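Side-chain contacts in alpha-glucosidase (Pseudoalteromonas sp. K8, PDB 5HQA), which hydrolyses alpha-glucosides as a family 97 glycoside hydrolase that binds calcium and is activated by chloride: residues S36-E41 / Y97-K102; T126-E131 / F224-R229; I184-A187 / A193-V196. One frame throughout, in Å; residues are numbered along the deposited sequence.

Contact 1. Residues S36-E41 / Y97-K102; sequences SALGFE and YSVRFK. With FMT (formic acid), chain I.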
loop_
_atom_site.group_PDB
_atom_site.type_symbol
_atom_site.label_atom_id
_atom_site.label_comp_id
_atom_site.label_asym_id
_atom_site.label_seq_id
_atom_site.Cartn_x
_atom_site.Cartn_y
_atom_site.Cartn_z
ATOM N N SER A 36 -15.996 7.782 -22.178
ATOM C CA SER A 36 -14.898 8.408 -21.452
ATOM C C SER A 36 -13.771 8.706 -22.427
ATOM O O SER A 36 -13.334 7.809 -23.153
ATOM C CB SER A 36 -14.403 7.486 -20.334
ATOM O OG SER A 36 -15.441 7.209 -19.405
ATOM N N ALA A 37 -13.290 9.951 -22.428
ATOM C CA ALA A 37 -12.333 10.420 -23.425
ATOM C C ALA A 37 -10.945 9.796 -23.230
ATOM O O ALA A 37 -10.575 9.346 -22.142
ATOM C CB ALA A 37 -12.220 11.946 -23.372
ATOM N N LEU A 38 -10.168 9.801 -24.323
ATOM C CA LEU A 38 -8.781 9.357 -24.363
ATOM C C LEU A 38 -7.955 10.391 -25.116
ATOM O O LEU A 38 -8.449 11.005 -26.066
ATOM C CB LEU A 38 -8.652 8.005 -25.077
ATOM C CG LEU A 38 -9.478 6.872 -24.468
ATOM C CD1 LEU A 38 -9.558 5.697 -25.434
ATOM C CD2 LEU A 38 -8.884 6.441 -23.141
ATOM N N GLY A 39 -6.700 10.584 -24.709
ATOM C CA GLY A 39 -5.808 11.446 -25.467
ATOM C C GLY A 39 -4.825 12.207 -24.591
ATOM O O GLY A 39 -4.691 11.940 -23.398
ATOM N N PHE A 40 -4.129 13.161 -25.229
ATOM C CA PHE A 40 -3.070 13.950 -24.603
ATOM C C PHE A 40 -3.074 15.379 -25.129
ATOM O O PHE A 40 -3.387 15.627 -26.296
ATOM C CB PHE A 40 -1.657 13.409 -24.889
ATOM C CG PHE A 40 -1.418 12.013 -24.411
ATOM C CD1 PHE A 40 -1.093 11.766 -23.086
ATOM C CD2 PHE A 40 -1.480 10.951 -25.292
ATOM C CE1 PHE A 40 -0.856 10.463 -22.644
ATOM C CE2 PHE A 40 -1.248 9.643 -24.859
ATOM C CZ PHE A 40 -0.937 9.402 -23.537
ATOM N N GLU A 41 -2.667 16.309 -24.259
ATOM C CA GLU A 41 -2.187 17.626 -24.656
ATOM C C GLU A 41 -0.732 17.771 -24.226
ATOM O O GLU A 41 -0.320 17.226 -23.194
ATOM C CB GLU A 41 -3.037 18.749 -24.041
ATOM C CG GLU A 41 -4.458 18.738 -24.563
ATOM C CD GLU A 41 -5.318 19.851 -23.998
ATOM O OE1 GLU A 41 -4.809 20.672 -23.205
ATOM O OE2 GLU A 41 -6.512 19.905 -24.358
ATOM N N TYR A 97 -1.527 6.627 -32.305
ATOM C CA TYR A 97 -1.242 6.014 -31.022
ATOM C C TYR A 97 -2.171 4.828 -30.869
ATOM O O TYR A 97 -3.177 4.710 -31.573
ATOM C CB TYR A 97 -1.387 6.994 -29.851
ATOM C CG TYR A 97 -2.797 7.428 -29.517
ATOM C CD1 TYR A 97 -3.347 8.566 -30.094
ATOM C CD2 TYR A 97 -3.559 6.725 -28.581
ATOM C CE1 TYR A 97 -4.635 8.987 -29.765
ATOM C CE2 TYR A 97 -4.841 7.133 -28.252
ATOM C CZ TYR A 97 -5.372 8.264 -28.844
ATOM O OH TYR A 97 -6.640 8.671 -28.510
ATOM N N SER A 98 -1.805 3.939 -29.960
ATOM C CA SER A 98 -2.620 2.780 -29.662
ATOM C C SER A 98 -2.970 2.775 -28.187
ATOM O O SER A 98 -2.268 3.366 -27.363
ATOM C CB SER A 98 -1.900 1.482 -30.046
ATOM O OG SER A 98 -1.676 1.438 -31.451
ATOM N N VAL A 99 -4.078 2.125 -27.857
ATOM C CA VAL A 99 -4.435 1.854 -26.473
ATOM C C VAL A 99 -4.614 0.350 -26.339
ATOM O O VAL A 99 -5.322 -0.271 -27.143
ATOM C CB VAL A 99 -5.700 2.614 -26.041
ATOM C CG1 VAL A 99 -5.965 2.378 -24.568
ATOM C CG2 VAL A 99 -5.514 4.107 -26.259
ATOM N N ARG A 100 -3.944 -0.237 -25.355
ATOM C CA ARG A 100 -4.030 -1.666 -25.088
ATOM C C ARG A 100 -4.959 -1.851 -23.899
ATOM O O ARG A 100 -4.739 -1.244 -22.849
ATOM C CB ARG A 100 -2.647 -2.248 -24.794
ATOM C CG ARG A 100 -2.617 -3.767 -24.598
ATOM C CD ARG A 100 -1.184 -4.264 -24.332
ATOM N NE ARG A 100 -0.284 -3.846 -25.405
ATOM C CZ ARG A 100 -0.037 -4.546 -26.510
ATOM N NH1 ARG A 100 -0.598 -5.739 -26.714
ATOM N NH2 ARG A 100 0.784 -4.044 -27.421
ATOM N N PHE A 101 -6.003 -2.663 -24.072
ATOM C CA PHE A 101 -6.959 -2.985 -23.011
ATOM C C PHE A 101 -6.813 -4.444 -22.617
ATOM O O PHE A 101 -6.755 -5.317 -23.489
ATOM C CB PHE A 101 -8.400 -2.747 -23.460
ATOM C CG PHE A 101 -8.724 -1.314 -23.744
ATOM C CD1 PHE A 101 -9.404 -0.542 -22.807
ATOM C CD2 PHE A 101 -8.364 -0.742 -24.949
ATOM C CE1 PHE A 101 -9.708 0.783 -23.068
ATOM C CE2 PHE A 101 -8.675 0.580 -25.218
ATOM C CZ PHE A 101 -9.342 1.341 -24.271
ATOM N N LYS A 102 -6.784 -4.712 -21.311
ATOM C CA LYS A 102 -6.810 -6.071 -20.786
ATOM C C LYS A 102 -8.052 -6.212 -19.921
ATOM O O LYS A 102 -8.240 -5.441 -18.978
ATOM C CB LYS A 102 -5.548 -6.386 -19.982
ATOM C CG LYS A 102 -4.274 -6.445 -20.820
ATOM C CD LYS A 102 -3.072 -6.810 -19.973
ATOM C CE LYS A 102 -1.842 -7.086 -20.818
ATOM N NZ LYS A 102 -0.742 -7.654 -19.977
HETATM C C FMT I . -0.278 -6.474 -30.259
HETATM O O1 FMT I . -0.139 -5.253 -30.339
HETATM O O2 FMT I . 0.503 -7.217 -29.654
HETATM O O HOH W 1 -7.247 11.288 -28.778
#
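Leu38 and Tyr97 share a water: the phenol OH of Tyr97 packs against Leu38 without a direct hydrogen bond, 3.8 Å from Leu38 O, and one ordered water sits beside both, 2.7 Å from Tyr97 OH and 3.0 Å from Leu38 O. Gly39 comes next, its CA 4.2 Å from the same Tyr97 OH. At its backbone angles (phi 146°, psi -170°) any side chain would collide with Leu38 O, a strain that glycine avoids. Tyr97 reaches across because its CG stands between the backbone N and the carbonyl carbon (chi1 70°). Beside it the contact is purely apolar: Leu38 CD1 touches Val99 CG2 at 4.4 Å, and this methyl of Val99 also lies at the edge of the Tyr97 ring, in its plane. These residues face one another from the two sheets of the N-terminal beta-sandwich, strand 30-42 against strand 95-104, with Tyr112 packed on both Leu38 and Val99. Arg100 turns off the other way, making salt bridges with Glu82 and Glu113 and meeting a formic acid molecule, probably from the crystallisation liquor. One long methyl contact and a water that can link two oxygens are consistent with an interface relying largely on apolar burial.

Contact 2. Residues T126-E131 / F224-R229; sequences TKELTE and FNTPWR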
loop_
_atom_site.group_PDB
_atom_site.type_symbol
_atom_site.label_atom_id
_atom_site.label_comp_id
_atom_site.label_asym_id
_atom_site.label_seq_id
_atom_site.Cartn_x
_atom_site.Cartn_y
_atom_site.Cartn_z
ATOM N N THR A 126 1.321 17.938 -20.908
ATOM C CA THR A 126 0.706 18.869 -19.979
ATOM C C THR A 126 -0.663 18.415 -19.509
ATOM O O THR A 126 -1.125 18.890 -18.469
ATOM C CB THR A 126 0.581 20.258 -20.613
ATOM O OG1 THR A 126 -0.098 20.140 -21.868
ATOM C CG2 THR A 126 1.968 20.855 -20.848
ATOM N N LYS A 127 -1.317 17.512 -20.238
ATOM C CA LYS A 127 -2.581 16.956 -19.771
ATOM C C LYS A 127 -2.776 15.589 -20.401
ATOM O O LYS A 127 -2.556 15.422 -21.603
ATOM C CB LYS A 127 -3.765 17.871 -20.114
ATOM C CG LYS A 127 -5.062 17.464 -19.418
ATOM C CD LYS A 127 -6.144 18.520 -19.564
ATOM C CE LYS A 127 -5.667 19.862 -19.029
ATOM N NZ LYS A 127 -5.370 19.833 -17.575
ATOM N N GLU A 128 -3.173 14.619 -19.590
ATOM C CA GLU A 128 -3.695 13.356 -20.088
ATOM C C GLU A 128 -5.218 13.462 -20.057
ATOM O O GLU A 128 -5.795 13.763 -19.006
ATOM C CB GLU A 128 -3.199 12.178 -19.244
ATOM C CG GLU A 128 -3.677 10.841 -19.789
ATOM C CD GLU A 128 -3.184 9.648 -18.990
ATOM O OE1 GLU A 128 -2.032 9.688 -18.490
ATOM O OE2 GLU A 128 -3.950 8.661 -18.874
ATOM N N LEU A 129 -5.862 13.251 -21.206
ATOM C CA LEU A 129 -7.297 13.498 -21.336
ATOM C C LEU A 129 -8.156 12.338 -20.841
ATOM O O LEU A 129 -9.387 12.470 -20.825
ATOM C CB LEU A 129 -7.644 13.810 -22.795
ATOM C CG LEU A 129 -6.942 15.048 -23.364
ATOM C CD1 LEU A 129 -7.335 15.260 -24.822
ATOM C CD2 LEU A 129 -7.269 16.291 -22.535
ATOM N N THR A 130 -7.538 11.221 -20.452
ATOM C CA THR A 130 -8.235 10.046 -19.940
ATOM C C THR A 130 -9.323 10.419 -18.945
ATOM O O THR A 130 -9.074 11.142 -17.976
ATOM C CB THR A 130 -7.227 9.134 -19.248
ATOM O OG1 THR A 130 -6.150 8.870 -20.147
ATOM C CG2 THR A 130 -7.901 7.815 -18.793
ATOM N N GLU A 131 -10.521 9.886 -19.166
ATOM C CA GLU A 131 -11.628 10.072 -18.241
ATOM C C GLU A 131 -12.120 8.727 -17.724
ATOM O O GLU A 131 -11.859 7.668 -18.310
ATOM C CB GLU A 131 -12.801 10.824 -18.899
ATOM C CG GLU A 131 -12.487 12.268 -19.301
ATOM C CD GLU A 131 -13.553 12.860 -20.217
ATOM O OE1 GLU A 131 -14.382 12.084 -20.771
ATOM O OE2 GLU A 131 -13.562 14.102 -20.400
ATOM N N PHE A 224 6.671 6.526 -26.295
ATOM C CA PHE A 224 6.469 6.300 -24.870
ATOM C C PHE A 224 5.162 5.556 -24.656
ATOM O O PHE A 224 4.276 5.553 -25.517
ATOM C CB PHE A 224 6.447 7.617 -24.079
ATOM C CG PHE A 224 5.241 8.484 -24.367
ATOM C CD1 PHE A 224 5.250 9.377 -25.422
ATOM C CD2 PHE A 224 4.107 8.416 -23.564
ATOM C CE1 PHE A 224 4.148 10.178 -25.680
ATOM C CE2 PHE A 224 3.006 9.214 -23.821
ATOM C CZ PHE A 224 3.027 10.091 -24.875
ATOM N N ASN A 225 5.054 4.933 -23.484
ATOM C CA ASN A 225 3.817 4.348 -22.994
ATOM C C ASN A 225 3.427 5.055 -21.705
ATOM O O ASN A 225 4.261 5.693 -21.060
ATOM C CB ASN A 225 3.966 2.841 -22.730
ATOM C CG ASN A 225 4.451 2.082 -23.947
ATOM O OD1 ASN A 225 4.207 2.485 -25.084
ATOM N ND2 ASN A 225 5.143 0.977 -23.716
ATOM N N THR A 226 2.155 4.959 -21.335
ATOM C CA THR A 226 1.722 5.367 -20.005
ATOM C C THR A 226 1.737 4.173 -19.069
ATOM O O THR A 226 1.798 3.018 -19.504
ATOM C CB THR A 226 0.313 5.952 -20.058
ATOM O OG1 THR A 226 -0.615 4.913 -20.389
ATOM C CG2 THR A 226 0.217 7.096 -21.072
ATOM N N PRO A 227 1.655 4.409 -17.761
ATOM C CA PRO A 227 1.289 3.322 -16.848
ATOM C C PRO A 227 -0.102 2.812 -17.190
ATOM O O PRO A 227 -0.851 3.423 -17.954
ATOM C CB PRO A 227 1.323 3.980 -15.459
ATOM C CG PRO A 227 2.160 5.240 -15.640
ATOM C CD PRO A 227 1.882 5.684 -17.052
ATOM N N TRP A 228 -0.457 1.673 -16.606
ATOM C CA TRP A 228 -1.810 1.158 -16.759
ATOM C C TRP A 228 -2.784 1.969 -15.912
ATOM O O TRP A 228 -2.473 2.350 -14.785
ATOM C CB TRP A 228 -1.860 -0.312 -16.338
ATOM C CG TRP A 228 -1.045 -1.193 -17.222
ATOM C CD1 TRP A 228 0.275 -1.512 -17.080
ATOM C CD2 TRP A 228 -1.499 -1.864 -18.406
ATOM N NE1 TRP A 228 0.673 -2.343 -18.110
ATOM C CE2 TRP A 228 -0.397 -2.575 -18.933
ATOM C CE3 TRP A 228 -2.731 -1.931 -19.069
ATOM C CZ2 TRP A 228 -0.492 -3.353 -20.093
ATOM C CZ3 TRP A 228 -2.826 -2.703 -20.230
ATOM C CH2 TRP A 228 -1.714 -3.398 -20.729
ATOM N N ARG A 229 -3.958 2.249 -16.464
ATOM C CA ARG A 229 -5.091 2.767 -15.702
ATOM C C ARG A 229 -5.988 1.579 -15.385
ATOM O O ARG A 229 -6.288 0.787 -16.285
ATOM C CB ARG A 229 -5.862 3.814 -16.505
ATOM C CG ARG A 229 -5.188 5.177 -16.610
ATOM C CD ARG A 229 -3.967 5.183 -17.542
ATOM N NE ARG A 229 -3.228 6.442 -17.408
ATOM C CZ ARG A 229 -2.390 6.704 -16.405
ATOM N NH1 ARG A 229 -2.165 5.790 -15.457
ATOM N NH2 ARG A 229 -1.774 7.881 -16.350
#
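Glu128 reaches Arg229 with its CG anti to the backbone N (chi1 -177°) and the rest of the chain extended, while Arg229 folds at its second torsion (chi2 73°) to turn the side of its guanidinium toward the acid. The two chains meet head-on and close a side-on, two-nitrogen salt bridge. Arg229 NE donates to Glu128 OE2 at 2.8 Å, on the syn lone pair, and Arg229 NH2 donates almost straight to Glu128 OE1, also at 2.8 Å. Both oxygens lie close to the guanidinium plane, and the two flat groups are only 28° apart, so the carboxylate is held nearly coplanar with its partner. Its rotation is fixed further by Thr130, whose OG1 donates to the anti lone pair of Glu128 OE2 at 2.6 Å and has Tyr112 OH as a second partner. Over one face of the guanidinium, nearer its margin than its centre, Thr226 CB stands 4.3 Å above the plane. The second acid of Arg229 is Glu186, at NH1, and Tyr192 OH bonds to Glu128 OE1. Replacing Glu128 by an alanine would probably leave NE and NH2 of Arg229 buried without their acceptors and the Thr130 hydroxyl without its carboxylate. The pair spans the beta-sandwich: Glu128 comes from strand 122-134, which has a classic beta bulge at Thr126 and Lys127 opposite Glu41 and pairs with strands 30-42 and 204-209, and Arg229 from strand 224-234, between strands 107-114 and 181-187 in the other sheet.

Contact 3. Residues I184-A187 / A193-V196; sequences IHEA and AAMV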
loop_
_atom_site.group_PDB
_atom_site.type_symbol
_atom_site.label_atom_id
_atom_site.label_comp_id
_atom_site.label_asym_id
_atom_site.label_seq_id
_atom_site.Cartn_x
_atom_site.Cartn_y
_atom_site.Cartn_z
ATOM N N ILE A 184 -10.810 2.726 -8.926
ATOM C CA ILE A 184 -9.929 3.224 -9.976
ATOM C C ILE A 184 -8.535 3.408 -9.389
ATOM O O ILE A 184 -8.384 3.976 -8.300
ATOM C CB ILE A 184 -10.467 4.541 -10.566
ATOM C CG1 ILE A 184 -11.866 4.308 -11.142
ATOM C CG2 ILE A 184 -9.513 5.098 -11.643
ATOM C CD1 ILE A 184 -12.575 5.584 -11.517
ATOM N N HIS A 185 -7.520 2.946 -10.112
ATOM C CA HIS A 185 -6.146 3.042 -9.633
ATOM C C HIS A 185 -5.240 2.984 -10.862
ATOM O O HIS A 185 -5.694 3.232 -11.985
ATOM C CB HIS A 185 -5.896 1.937 -8.589
ATOM C CG HIS A 185 -4.587 2.045 -7.868
ATOM N ND1 HIS A 185 -4.140 3.215 -7.288
ATOM C CD2 HIS A 185 -3.635 1.112 -7.619
ATOM C CE1 HIS A 185 -2.965 2.999 -6.722
ATOM N NE2 HIS A 185 -2.636 1.732 -6.907
ATOM N N GLU A 186 -3.960 2.686 -10.661
ATOM C CA GLU A 186 -3.055 2.516 -11.786
ATOM C C GLU A 186 -2.001 1.478 -11.422
ATOM O O GLU A 186 -1.810 1.140 -10.249
ATOM C CB GLU A 186 -2.428 3.852 -12.216
ATOM C CG GLU A 186 -1.801 4.676 -11.126
ATOM C CD GLU A 186 -1.231 5.992 -11.664
ATOM O OE1 GLU A 186 -1.190 6.978 -10.900
ATOM O OE2 GLU A 186 -0.822 6.041 -12.848
ATOM N N ALA A 187 -1.326 0.953 -12.443
ATOM C CA ALA A 187 -0.334 -0.087 -12.225
ATOM C C ALA A 187 0.928 0.218 -13.020
ATOM O O ALA A 187 0.858 0.752 -14.134
ATOM C CB ALA A 187 -0.886 -1.475 -12.615
ATOM N N ALA A 193 4.177 10.659 -14.239
ATOM C CA ALA A 193 3.574 11.361 -13.113
ATOM C C ALA A 193 2.369 10.583 -12.598
ATOM O O ALA A 193 1.606 10.015 -13.383
ATOM C CB ALA A 193 3.143 12.771 -13.531
ATOM N N ALA A 194 2.189 10.568 -11.275
ATOM C CA ALA A 194 1.034 9.882 -10.710
ATOM C C ALA A 194 -0.261 10.538 -11.169
ATOM O O ALA A 194 -0.330 11.750 -11.388
ATOM C CB ALA A 194 1.078 9.879 -9.179
ATOM N N MET A 195 -1.300 9.718 -11.296
ATOM C CA MET A 195 -2.632 10.182 -11.652
ATOM C C MET A 195 -3.434 10.472 -10.385
ATOM O O MET A 195 -3.567 9.613 -9.508
ATOM C CB MET A 195 -3.341 9.134 -12.506
ATOM C CG MET A 195 -4.754 9.504 -12.910
ATOM S SD MET A 195 -5.487 8.187 -13.925
ATOM C CE MET A 195 -5.708 6.860 -12.722
ATOM N N VAL A 196 -3.951 11.682 -10.298
ATOM C CA VAL A 196 -4.993 12.080 -9.367
ATOM C C VAL A 196 -6.284 12.168 -10.174
ATOM O O VAL A 196 -6.239 12.366 -11.391
ATOM C CB VAL A 196 -4.568 13.430 -8.744
ATOM C CG1 VAL A 196 -5.734 14.284 -8.354
ATOM C CG2 VAL A 196 -3.559 13.196 -7.608
HETATM O O HOH W 2 -0.101 8.120 -14.146
#
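Glu186 and Met195 run alongside one another, their side chains pointing opposite ways, between the two sheets of the N-terminal beta-sandwich, a domain of the galactose mutarotase clan; strand 181-187 belongs to one sheet and strand 195-199 to the other. The tight part is at Glu186 OE1. Met195 N donates to it at 2.8 Å in an almost straight bond (171°), arriving on the syn side but 20° out of the carboxylate plane. Against the same oxygen lie Met195 CB at 3.4 Å and Ala194 CA at 3.7 Å, so a carboxylate end is packed directly on backbone and carbon. Glu186 sends its chain there with CG between its backbone N and carbonyl carbon (chi1 51°), then runs extended. The loose part is at the Met195 methyl. Met195 bends only at its last torsion, which lays CE 3.7 Å from His185 O, while the same methyl keeps 4.3 Å from Ile184 CG2. His185 points away from 193-196, and its ring nitrogens bond to Thr170 OG1 and Asp441 O. Glu186 OE1 also makes a salt bridge with Lys440 NZ, and Ala194 bonds to the backbone of Asp411; Lys440, Asp441 and Asp411 come from the part of the chain that carries the parallel-stranded barrel, so the contact borders it. Glu186 OE2 is the water-mediated but firmly held end: it forms a salt bridge with Arg229 NH1, and a single ordered water donates to Glu186 OE2 at 2.6 Å and to Ala193 O at 2.7 Å.

All three contacts bridge the two sheets of the N-terminal beta-sandwich. Contacts 1 and 2 follow each other along the chain, with centres about 7 Å apart, and share neighbouring strands 30-42 and 122-134, joined by probable backbone hydrogen bonds such as Leu129 N to Gly39 O. Contact 3 is nested within the loop that contact 2 closes; their centres are about 9 Å apart, and strands 224-234 and 181-187 are antiparallel neighbours in one sheet. The Arg229 NH1 to Glu186 OE2 salt bridge, 2.9 Å, joins them into one buried charge network. Contacts 1 and 3, about 14 Å apart between centres, do not touch. The series thus runs from a mostly apolar contact to charged ones, the last probably near the boundary with the barrel.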